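Local coordinates for protein oxalate--CoA ligase (Arabidopsis thaliana, PDB 5IE2) that belongs to the ANL superfamily of AMP-binding enzymes and binds adenosine-5'-triphosphate, at residues R283-C288 with A306-A311; V197-E202 with N324-E329; I263-L268 with P294-R299. All blocks are in the same frame, centred on the assembly; numbering follows the deposited sequence.

Contact 1: R283-C288 with A306-A311; sequences RFIRSC and APVLEA. With ATP (adenosine-5'-triphosphate), chain C.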
loop_
_atom_site.group_PDB
_atom_site.type_symbol
_atom_site.label_atom_id
_atom_site.label_comp_id
_atom_site.label_asym_id
_atom_site.label_seq_id
_atom_site.Cartn_x
_atom_site.Cartn_y
_atom_site.Cartn_z
ATOM N N ARG A 283 7.416 18.826 -1.115
ATOM C CA ARG A 283 6.631 19.072 -2.299
ATOM C C ARG A 283 5.166 18.669 -2.086
ATOM O O ARG A 283 4.253 19.371 -2.518
ATOM C CB ARG A 283 7.196 18.288 -3.509
ATOM C CG ARG A 283 8.444 18.838 -4.099
ATOM C CD ARG A 283 8.423 18.612 -5.665
ATOM N NE ARG A 283 8.542 17.226 -5.997
ATOM C CZ ARG A 283 7.661 16.530 -6.714
ATOM N NH1 ARG A 283 6.534 17.079 -7.197
ATOM N NH2 ARG A 283 7.939 15.273 -6.968
ATOM N N PHE A 284 4.956 17.540 -1.433
ATOM C CA PHE A 284 3.595 17.054 -1.155
ATOM C C PHE A 284 3.654 15.944 -0.130
ATOM O O PHE A 284 4.711 15.351 0.147
ATOM C CB PHE A 284 2.872 16.538 -2.441
ATOM C CG PHE A 284 3.514 15.310 -3.041
ATOM C CD1 PHE A 284 3.062 14.027 -2.737
ATOM C CD2 PHE A 284 4.596 15.440 -3.898
ATOM C CE1 PHE A 284 3.670 12.911 -3.310
ATOM C CE2 PHE A 284 5.195 14.340 -4.474
ATOM C CZ PHE A 284 4.748 13.070 -4.181
ATOM N N ILE A 285 2.493 15.640 0.426
ATOM C CA ILE A 285 2.330 14.518 1.331
ATOM C C ILE A 285 1.221 13.690 0.704
ATOM O O ILE A 285 0.241 14.259 0.281
ATOM C CB ILE A 285 1.942 14.977 2.760
ATOM C CG1 ILE A 285 3.181 15.617 3.441
ATOM C CG2 ILE A 285 1.415 13.755 3.620
ATOM C CD1 ILE A 285 2.768 16.374 4.773
ATOM N N ARG A 286 1.412 12.376 0.620
ATOM C CA ARG A 286 0.414 11.543 -0.025
ATOM C C ARG A 286 -0.312 10.630 0.971
ATOM O O ARG A 286 0.294 10.159 1.955
ATOM C CB ARG A 286 1.112 10.728 -1.133
ATOM C CG ARG A 286 0.141 9.801 -1.928
ATOM C CD ARG A 286 0.993 9.057 -2.964
ATOM N NE ARG A 286 0.166 8.188 -3.817
ATOM C CZ ARG A 286 0.047 6.863 -3.691
ATOM N NH1 ARG A 286 0.653 6.171 -2.707
ATOM N NH2 ARG A 286 -0.709 6.209 -4.575
ATOM N N SER A 287 -1.619 10.381 0.711
ATOM C CA SER A 287 -2.370 9.430 1.509
ATOM C C SER A 287 -3.077 8.446 0.580
ATOM O O SER A 287 -3.491 8.851 -0.472
ATOM C CB SER A 287 -3.398 10.184 2.393
ATOM O OG SER A 287 -4.139 9.288 3.241
ATOM N N CYS A 288 -3.148 7.169 0.938
ATOM C CA CYS A 288 -3.816 6.169 0.079
ATOM C C CYS A 288 -4.252 5.008 0.956
ATOM O O CYS A 288 -3.864 4.968 2.146
ATOM C CB CYS A 288 -2.853 5.731 -1.069
ATOM S SG CYS A 288 -3.659 4.780 -2.354
ATOM N N ALA A 306 2.503 21.424 3.569
ATOM C CA ALA A 306 2.613 20.887 2.211
ATOM C C ALA A 306 1.233 20.444 1.731
ATOM O O ALA A 306 0.407 20.047 2.553
ATOM C CB ALA A 306 3.590 19.708 2.168
ATOM N N PRO A 307 1.000 20.499 0.418
ATOM C CA PRO A 307 -0.288 19.977 -0.098
ATOM C C PRO A 307 -0.442 18.474 0.167
ATOM O O PRO A 307 0.504 17.704 -0.017
ATOM C CB PRO A 307 -0.222 20.269 -1.607
ATOM C CG PRO A 307 1.287 20.267 -1.890
ATOM C CD PRO A 307 1.881 20.960 -0.669
ATOM N N VAL A 308 -1.654 18.063 0.551
ATOM C CA VAL A 308 -1.925 16.654 0.869
ATOM C C VAL A 308 -2.776 16.072 -0.235
ATOM O O VAL A 308 -3.886 16.560 -0.465
ATOM C CB VAL A 308 -2.619 16.516 2.213
ATOM C CG1 VAL A 308 -3.046 15.059 2.467
ATOM C CG2 VAL A 308 -1.625 16.968 3.320
ATOM N N LEU A 309 -2.216 15.097 -0.951
ATOM C CA LEU A 309 -2.848 14.524 -2.154
ATOM C C LEU A 309 -3.296 13.102 -1.855
ATOM O O LEU A 309 -2.465 12.217 -1.573
ATOM C CB LEU A 309 -1.855 14.524 -3.319
ATOM C CG LEU A 309 -1.114 15.860 -3.524
ATOM C CD1 LEU A 309 -0.108 15.719 -4.699
ATOM C CD2 LEU A 309 -2.155 17.007 -3.818
ATOM N N GLU A 310 -4.603 12.891 -1.920
ATOM C CA GLU A 310 -5.159 11.569 -1.693
ATOM C C GLU A 310 -5.273 10.767 -2.987
ATOM O O GLU A 310 -5.653 11.303 -4.041
ATOM C CB GLU A 310 -6.556 11.697 -1.058
ATOM C CG GLU A 310 -7.045 10.351 -0.529
ATOM C CD GLU A 310 -8.405 10.384 0.144
ATOM O OE1 GLU A 310 -9.109 11.417 0.089
ATOM O OE2 GLU A 310 -8.774 9.330 0.726
ATOM N N ALA A 311 -4.899 9.502 -2.897
ATOM C CA ALA A 311 -4.977 8.589 -4.039
ATOM C C ALA A 311 -5.855 7.383 -3.659
ATOM O O ALA A 311 -6.068 7.126 -2.475
ATOM C CB ALA A 311 -3.591 8.092 -4.436
HETATM P PG ATP C . -9.721 -7.712 0.310
HETATM O O1G ATP C . -11.179 -7.461 0.698
HETATM O O2G ATP C . -9.207 -9.028 0.776
HETATM O O3G ATP C . -9.503 -7.509 -1.187
HETATM P PB ATP C . -8.653 -5.048 0.623
HETATM O O1B ATP C . -8.462 -4.157 1.831
HETATM O O2B ATP C . -9.726 -4.772 -0.369
HETATM O O3B ATP C . -8.782 -6.620 1.077
HETATM P PA ATP C . -6.272 -3.871 -0.669
HETATM O O1A ATP C . -5.988 -4.175 -2.134
HETATM O O2A ATP C . -5.151 -3.762 0.289
HETATM O O3A ATP C . -7.198 -5.075 -0.122
HETATM O "O5'" ATP C . -7.241 -2.599 -0.593
HETATM C "C5'" ATP C . -7.830 -1.953 -1.748
HETATM C "C4'" ATP C . -9.143 -1.316 -1.260
HETATM O "O4'" ATP C . -8.833 -0.225 -0.371
HETATM C "C3'" ATP C . -9.889 -0.622 -2.358
HETATM O "O3'" ATP C . -10.658 -1.572 -3.092
HETATM C "C2'" ATP C . -10.758 0.365 -1.608
HETATM O "O2'" ATP C . -11.843 -0.341 -0.988
HETATM C "C1'" ATP C . -9.838 0.765 -0.491
HETATM N N9 ATP C . -9.158 2.057 -0.746
HETATM C C8 ATP C . -7.951 2.274 -1.285
HETATM N N7 ATP C . -7.702 3.620 -1.309
HETATM C C5 ATP C . -8.790 4.236 -0.742
HETATM C C6 ATP C . -9.171 5.635 -0.438
HETATM N N6 ATP C . -8.293 6.659 -0.703
HETATM N N1 ATP C . -10.372 5.823 0.155
HETATM C C2 ATP C . -11.205 4.800 0.456
HETATM N N3 ATP C . -10.928 3.495 0.200
HETATM C C4 ATP C . -9.732 3.199 -0.384
HETATM O O HOH W 1 -6.205 8.182 1.766
#
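Ile285 and Val308 are paired on neighbouring parallel strands, and the backbones are tied by four hydrogen bonds, beginning with Ile285 N to Pro307 O at 2.9 Å. Further along, Ser287 N reaches Leu309 O at 3.1 Å, while the CA-H of Arg286 points at the same oxygen. Arg286 shows how one long side chain can run along the face of its own strand and still touch the next. With CG anti to the backbone N (chi1 -179°), its CB and CG lie against the carbonyl of Leu309, CG being 3.6 Å from Leu309 O. The chain stays extended to NE, which passes 3.8 Å from Ala311 CB, and the contact tightens at the tip, where NH2 lies 3.4 Å from Ala311 CB. Cys288 CB sits above one face of the guanidinium, toward its rim; NE of this group bonds to Tyr198 OH and NH1 to Thr258 and His319. On the same face of the sheet Phe284 CB meets Leu309 CD1 at 3.8 Å. On the other face, the extended Glu310 uses OE2 to accept the N6 amine of ATP at 3.1 Å; Leu292 N and a water donated to by Ser287 OG also bond to this oxygen, so three donors grip it. Ala311 O takes N6 as well, at 2.9 Å, which fixes the adenine amine by two acceptors. The pair opens and closes a beta-alpha-beta unit around helix 294-304, in a sheet where strands 256-259 and 319-323 flank it, helix 261-273 lies on the Ile285 side and helix 215-227 on the Arg286 side.

Contact 2: V197-E202 with N324-E329; sequences VYKLTE and NPLPEE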
loop_
_atom_site.group_PDB
_atom_site.type_symbol
_atom_site.label_atom_id
_atom_site.label_comp_id
_atom_site.label_asym_id
_atom_site.label_seq_id
_atom_site.Cartn_x
_atom_site.Cartn_y
_atom_site.Cartn_z
ATOM N N VAL A 197 2.138 11.198 -12.230
ATOM C CA VAL A 197 1.187 12.090 -11.566
ATOM C C VAL A 197 1.861 12.926 -10.446
ATOM O O VAL A 197 1.426 14.034 -10.190
ATOM C CB VAL A 197 -0.052 11.312 -11.006
ATOM C CG1 VAL A 197 0.365 10.387 -9.882
ATOM C CG2 VAL A 197 -1.205 12.291 -10.585
ATOM N N TYR A 198 2.932 12.429 -9.823
ATOM C CA TYR A 198 3.610 13.243 -8.801
ATOM C C TYR A 198 4.841 13.953 -9.358
ATOM O O TYR A 198 5.537 14.598 -8.600
ATOM C CB TYR A 198 3.971 12.375 -7.557
ATOM C CG TYR A 198 2.710 11.719 -7.013
ATOM C CD1 TYR A 198 1.626 12.492 -6.621
ATOM C CD2 TYR A 198 2.590 10.345 -6.974
ATOM C CE1 TYR A 198 0.443 11.895 -6.182
ATOM C CE2 TYR A 198 1.427 9.745 -6.539
ATOM C CZ TYR A 198 0.378 10.521 -6.150
ATOM O OH TYR A 198 -0.767 9.874 -5.771
ATOM N N LYS A 199 5.093 13.812 -10.669
ATOM C CA LYS A 199 6.323 14.332 -11.300
ATOM C C LYS A 199 7.540 14.012 -10.470
ATOM O O LYS A 199 8.327 14.897 -10.149
ATOM C CB LYS A 199 6.219 15.845 -11.526
ATOM C CG LYS A 199 5.080 16.192 -12.452
ATOM C CD LYS A 199 5.074 17.726 -12.753
ATOM C CE LYS A 199 3.857 18.074 -13.582
ATOM N NZ LYS A 199 3.906 19.560 -13.813
ATOM N N LEU A 200 7.709 12.737 -10.115
ATOM C CA LEU A 200 8.915 12.317 -9.392
ATOM C C LEU A 200 10.110 12.476 -10.317
ATOM O O LEU A 200 10.017 12.113 -11.510
ATOM C CB LEU A 200 8.821 10.843 -8.935
ATOM C CG LEU A 200 7.672 10.567 -7.924
ATOM C CD1 LEU A 200 7.706 9.049 -7.586
ATOM C CD2 LEU A 200 7.786 11.407 -6.639
ATOM N N THR A 201 11.203 13.015 -9.790
ATOM C CA THR A 201 12.440 13.114 -10.562
ATOM C C THR A 201 13.611 12.697 -9.705
ATOM O O THR A 201 13.456 12.349 -8.536
ATOM C CB THR A 201 12.708 14.534 -11.086
ATOM O OG1 THR A 201 13.063 15.383 -9.986
ATOM C CG2 THR A 201 11.478 15.088 -11.809
ATOM N N GLU A 202 14.814 12.779 -10.279
ATOM C CA GLU A 202 15.963 12.255 -9.557
ATOM C C GLU A 202 16.321 13.110 -8.344
ATOM O O GLU A 202 17.145 12.687 -7.516
ATOM C CB GLU A 202 17.171 12.138 -10.506
ATOM C CG GLU A 202 17.678 13.519 -11.001
ATOM C CD GLU A 202 16.966 14.073 -12.259
ATOM O OE1 GLU A 202 15.866 13.613 -12.657
ATOM O OE2 GLU A 202 17.531 15.013 -12.886
ATOM N N ASN A 324 -5.509 12.683 -6.704
ATOM C CA ASN A 324 -5.499 14.120 -6.839
ATOM C C ASN A 324 -4.162 14.520 -7.440
ATOM O O ASN A 324 -3.132 13.881 -7.173
ATOM C CB ASN A 324 -5.718 14.798 -5.468
ATOM C CG ASN A 324 -7.153 14.687 -5.005
ATOM O OD1 ASN A 324 -7.998 15.501 -5.378
ATOM N ND2 ASN A 324 -7.446 13.667 -4.186
ATOM N N PRO A 325 -4.169 15.550 -8.278
ATOM C CA PRO A 325 -2.980 16.018 -9.002
ATOM C C PRO A 325 -2.152 16.947 -8.131
ATOM O O PRO A 325 -2.643 17.421 -7.078
ATOM C CB PRO A 325 -3.587 16.777 -10.197
ATOM C CG PRO A 325 -4.834 17.418 -9.545
ATOM C CD PRO A 325 -5.368 16.336 -8.605
ATOM N N LEU A 326 -0.929 17.232 -8.578
ATOM C CA LEU A 326 -0.094 18.315 -7.988
ATOM C C LEU A 326 -0.813 19.640 -8.165
ATOM O O LEU A 326 -1.528 19.823 -9.129
ATOM C CB LEU A 326 1.301 18.380 -8.680
ATOM C CG LEU A 326 2.200 17.145 -8.559
ATOM C CD1 LEU A 326 3.412 17.292 -9.399
ATOM C CD2 LEU A 326 2.650 17.019 -7.108
ATOM N N PRO A 327 -0.618 20.592 -7.228
ATOM C CA PRO A 327 -1.277 21.908 -7.308
ATOM C C PRO A 327 -1.007 22.620 -8.628
ATOM O O PRO A 327 -1.889 23.322 -9.143
ATOM C CB PRO A 327 -0.672 22.669 -6.133
ATOM C CG PRO A 327 -0.386 21.610 -5.102
ATOM C CD PRO A 327 0.063 20.375 -5.936
ATOM N N GLU A 328 0.180 22.429 -9.201
ATOM C CA GLU A 328 0.501 23.098 -10.459
ATOM C C GLU A 328 -0.339 22.546 -11.602
ATOM O O GLU A 328 -0.465 23.201 -12.622
ATOM C CB GLU A 328 1.997 22.972 -10.786
ATOM C CG GLU A 328 2.424 21.565 -11.220
ATOM C CD GLU A 328 3.870 21.224 -10.840
ATOM O OE1 GLU A 328 4.207 21.320 -9.639
ATOM O OE2 GLU A 328 4.663 20.835 -11.731
ATOM N N GLU A 329 -0.940 21.364 -11.425
ATOM C CA GLU A 329 -1.770 20.770 -12.473
ATOM C C GLU A 329 -3.266 20.921 -12.211
ATOM O O GLU A 329 -4.048 20.882 -13.157
ATOM C CB GLU A 329 -1.447 19.269 -12.674
ATOM C CG GLU A 329 -0.049 18.999 -13.260
ATOM C CD GLU A 329 0.155 19.615 -14.665
ATOM O OE1 GLU A 329 -0.821 19.707 -15.454
ATOM O OE2 GLU A 329 1.301 20.041 -14.957
HETATM O O HOH W 2 -0.238 15.985 -11.134
#
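Lys199 is held by ionic bonds to Glu328 and Glu329, an example of one ammonium bridging two consecutive carboxylates. Its NZ lies 2.6 Å from Glu328 OE2, meeting that oxygen on the anti side and 25° out of the carboxylate plane, and the two side chains approach from opposite directions. Glu329 crosses the lysine at about a right angle and offers the anti lone pair of its OE2 to the same NZ at 2.9 Å. The lysine chain is extended beyond CG, whereas both glutamates bend at chi2 to bring their oxygens to it. Shared between two carboxylates, the positive charge of the lysine is probably favoured.

Hydrogen bonding through water forms the second kind of link. One water donates to Val197 O at 2.7 Å and accepts Leu326 N at 2.9 Å, so a carbonyl of the last helical turn and an amide of the loop share one bridge.

Van der Waals contact is the third kind, and Leu326 makes most of it. Its CD1 lies 3.5 Å from Tyr198 O, which also accepts Arg283 NH2, and its CG 3.6 Å from Val197 O, which lays the branch point and one methyl against the carbonyls of the last helical turn. CD1 also packs on the methylene Lys199 CG at 3.6 Å.

On the loop side, Glu329 N bonds back to Leu326 O, closing a turn that carries both glutamates. On the helix side, Lys199 with its positive phi (45°) terminates helix 184-198 in a Schellman motif, here coupled to a salt-bridge network.

Contact 3: I263-L268 with P294-R299; sequences IHQIIL and PVILSR
The backbone O of His264 accepts the N-H of Leu268 at 2.9 Å, and this helical bond spaces two residues that both lean toward Ile296 of the second helix. Leu268 and Ile296 carry most of the contact. The two methyls of Leu268 divide the work: CD1 lies 3.7 Å from Arg299 CB and 4.0 Å from Ile296 CG2, while CD2 turns to the backbone, 3.7 Å from Arg299 O. The leucine thus fits beside two residues one turn apart, crossing the arginine chain at about a right angle. Ile296 has CG2 anti to its backbone nitrogen and CG1 beside it (chi1 -54°), which separates its two branches: CG2 serves Leu268 and comes within 4.5 Å of His264 CB, whereas CD1 meets Gln265 CG at 4.1 Å.

The contact joins helices 261-273 and 294-304, which precede and follow strand 284-287; His264 also touches Ile285 and Ser287 of that strand. The short segments are inclined by 44° with axes 10.7 Å apart, so side chains fill the interval. The His264 ring bonds to Arg286 O and Tyr257 OH, Gln265 OE1 to Gln438 NE2, and Arg299, its end leading away, reaches Leu431 O in a weak bond. The contact between the two segments therefore rests on undirected van der Waals packing, while the hydrogen bonds of its polar groups go to other parts of the chain.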
loop_
_atom_site.group_PDB
_atom_site.type_symbol
_atom_site.label_atom_id
_atom_site.label_comp_id
_atom_site.label_asym_id
_atom_site.label_seq_id
_atom_site.Cartn_x
_atom_site.Cartn_y
_atom_site.Cartn_z
ATOM N N ILE A 263 -1.445 5.985 9.907
ATOM C CA ILE A 263 -0.074 6.431 10.142
ATOM C C ILE A 263 0.018 7.963 10.146
ATOM O O ILE A 263 0.698 8.550 11.025
ATOM C CB ILE A 263 0.892 5.810 9.086
ATOM C CG1 ILE A 263 1.018 4.302 9.290
ATOM C CG2 ILE A 263 2.274 6.492 9.128
ATOM C CD1 ILE A 263 1.655 3.898 10.655
ATOM N N HIS A 264 -0.664 8.633 9.211
ATOM C CA HIS A 264 -0.724 10.094 9.263
ATOM C C HIS A 264 -1.253 10.575 10.646
ATOM O O HIS A 264 -0.766 11.560 11.192
ATOM C CB HIS A 264 -1.634 10.669 8.166
ATOM C CG HIS A 264 -1.051 10.561 6.795
ATOM N ND1 HIS A 264 0.193 11.067 6.481
ATOM C CD2 HIS A 264 -1.527 9.989 5.660
ATOM C CE1 HIS A 264 0.439 10.848 5.197
ATOM N NE2 HIS A 264 -0.590 10.200 4.674
ATOM N N GLN A 265 -2.252 9.881 11.191
ATOM C CA GLN A 265 -2.787 10.275 12.525
ATOM C C GLN A 265 -1.732 10.119 13.618
ATOM O O GLN A 265 -1.641 10.984 14.523
ATOM C CB GLN A 265 -4.028 9.460 12.881
ATOM C CG GLN A 265 -5.272 9.909 12.067
ATOM C CD GLN A 265 -6.409 8.914 12.169
ATOM O OE1 GLN A 265 -6.313 7.785 11.647
ATOM N NE2 GLN A 265 -7.511 9.313 12.856
ATOM N N ILE A 266 -0.968 9.039 13.563
ATOM C CA ILE A 266 0.139 8.898 14.544
ATOM C C ILE A 266 1.195 10.020 14.427
ATOM O O ILE A 266 1.692 10.550 15.454
ATOM C CB ILE A 266 0.815 7.507 14.392
ATOM C CG1 ILE A 266 -0.207 6.451 14.790
ATOM C CG2 ILE A 266 2.121 7.411 15.223
ATOM C CD1 ILE A 266 0.193 5.029 14.543
ATOM N N ILE A 267 1.531 10.394 13.187
ATOM C CA ILE A 267 2.486 11.484 12.916
ATOM C C ILE A 267 1.929 12.806 13.431
ATOM O O ILE A 267 2.656 13.634 14.003
ATOM C CB ILE A 267 2.767 11.564 11.417
ATOM C CG1 ILE A 267 3.580 10.318 10.993
ATOM C CG2 ILE A 267 3.475 12.890 11.019
ATOM C CD1 ILE A 267 3.660 10.149 9.401
ATOM N N LEU A 268 0.620 13.006 13.249
ATOM C CA LEU A 268 -0.029 14.230 13.791
ATOM C C LEU A 268 -0.032 14.258 15.317
ATOM O O LEU A 268 0.233 15.312 15.921
ATOM C CB LEU A 268 -1.456 14.367 13.307
ATOM C CG LEU A 268 -1.533 14.876 11.857
ATOM C CD1 LEU A 268 -2.985 14.753 11.383
ATOM C CD2 LEU A 268 -1.089 16.318 11.777
ATOM N N PRO A 294 -11.519 14.608 5.527
ATOM C CA PRO A 294 -11.114 16.003 5.281
ATOM C C PRO A 294 -10.450 16.676 6.491
ATOM O O PRO A 294 -9.525 17.499 6.340
ATOM C CB PRO A 294 -12.434 16.684 4.935
ATOM C CG PRO A 294 -13.183 15.551 4.154
ATOM C CD PRO A 294 -12.842 14.295 4.927
ATOM N N VAL A 295 -10.887 16.318 7.687
ATOM C CA VAL A 295 -10.293 16.989 8.867
ATOM C C VAL A 295 -8.824 16.543 9.055
ATOM O O VAL A 295 -7.943 17.351 9.442
ATOM C CB VAL A 295 -11.143 16.734 10.107
ATOM C CG1 VAL A 295 -11.055 15.273 10.566
ATOM C CG2 VAL A 295 -10.725 17.707 11.255
ATOM N N ILE A 296 -8.502 15.288 8.720
ATOM C CA ILE A 296 -7.103 14.870 8.788
ATOM C C ILE A 296 -6.279 15.560 7.700
ATOM O O ILE A 296 -5.128 15.960 7.926
ATOM C CB ILE A 296 -6.943 13.343 8.668
ATOM C CG1 ILE A 296 -7.809 12.621 9.727
ATOM C CG2 ILE A 296 -5.444 12.957 8.741
ATOM C CD1 ILE A 296 -7.538 13.187 11.218
ATOM N N LEU A 297 -6.860 15.695 6.508
ATOM C CA LEU A 297 -6.167 16.427 5.446
ATOM C C LEU A 297 -5.811 17.858 5.935
ATOM O O LEU A 297 -4.631 18.300 5.820
ATOM C CB LEU A 297 -7.048 16.466 4.166
ATOM C CG LEU A 297 -6.407 17.120 2.930
ATOM C CD1 LEU A 297 -7.040 16.515 1.641
ATOM C CD2 LEU A 297 -6.580 18.630 2.892
ATOM N N SER A 298 -6.815 18.567 6.478
ATOM C CA SER A 298 -6.612 19.924 7.026
ATOM C C SER A 298 -5.530 19.945 8.054
ATOM O O SER A 298 -4.665 20.847 8.066
ATOM C CB SER A 298 -7.898 20.456 7.693
ATOM O OG SER A 298 -8.830 20.681 6.679
ATOM N N ARG A 299 -5.617 19.012 8.984
ATOM C CA ARG A 299 -4.609 18.994 10.057
ATOM C C ARG A 299 -3.200 18.789 9.521
ATOM O O ARG A 299 -2.257 19.394 10.028
ATOM C CB ARG A 299 -4.919 17.915 11.090
ATOM C CG ARG A 299 -6.133 18.262 11.938
ATOM C CD ARG A 299 -6.532 17.133 12.873
ATOM N NE ARG A 299 -7.845 17.449 13.516
ATOM C CZ ARG A 299 -8.584 16.564 14.174
ATOM N NH1 ARG A 299 -8.119 15.340 14.351
ATOM N NH2 ARG A 299 -9.790 16.899 14.639
#

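Followed from the N terminus, the chain first leaves helix 184-198 at 197-202, opening the long loop that contact 2 closes at 324-329. Both other contacts form inside it. Segment 263-268 begins contact 3, and before its partner 294-299 arrives, 283-288 has already begun contact 1, which closes at 306-311. Contacts 1 and 3 therefore cross, helix 261-273 and helix 294-304 alternating with their strands, and both are nested within contact 2. Contact 1 touches both others and lies between them, the centres of contacts 2 and 3 being about 21 Å apart. Together they join a nucleotide-bearing sheet to a pair of helices, to the end of helix 184-198 and to the loop after strand 319-323.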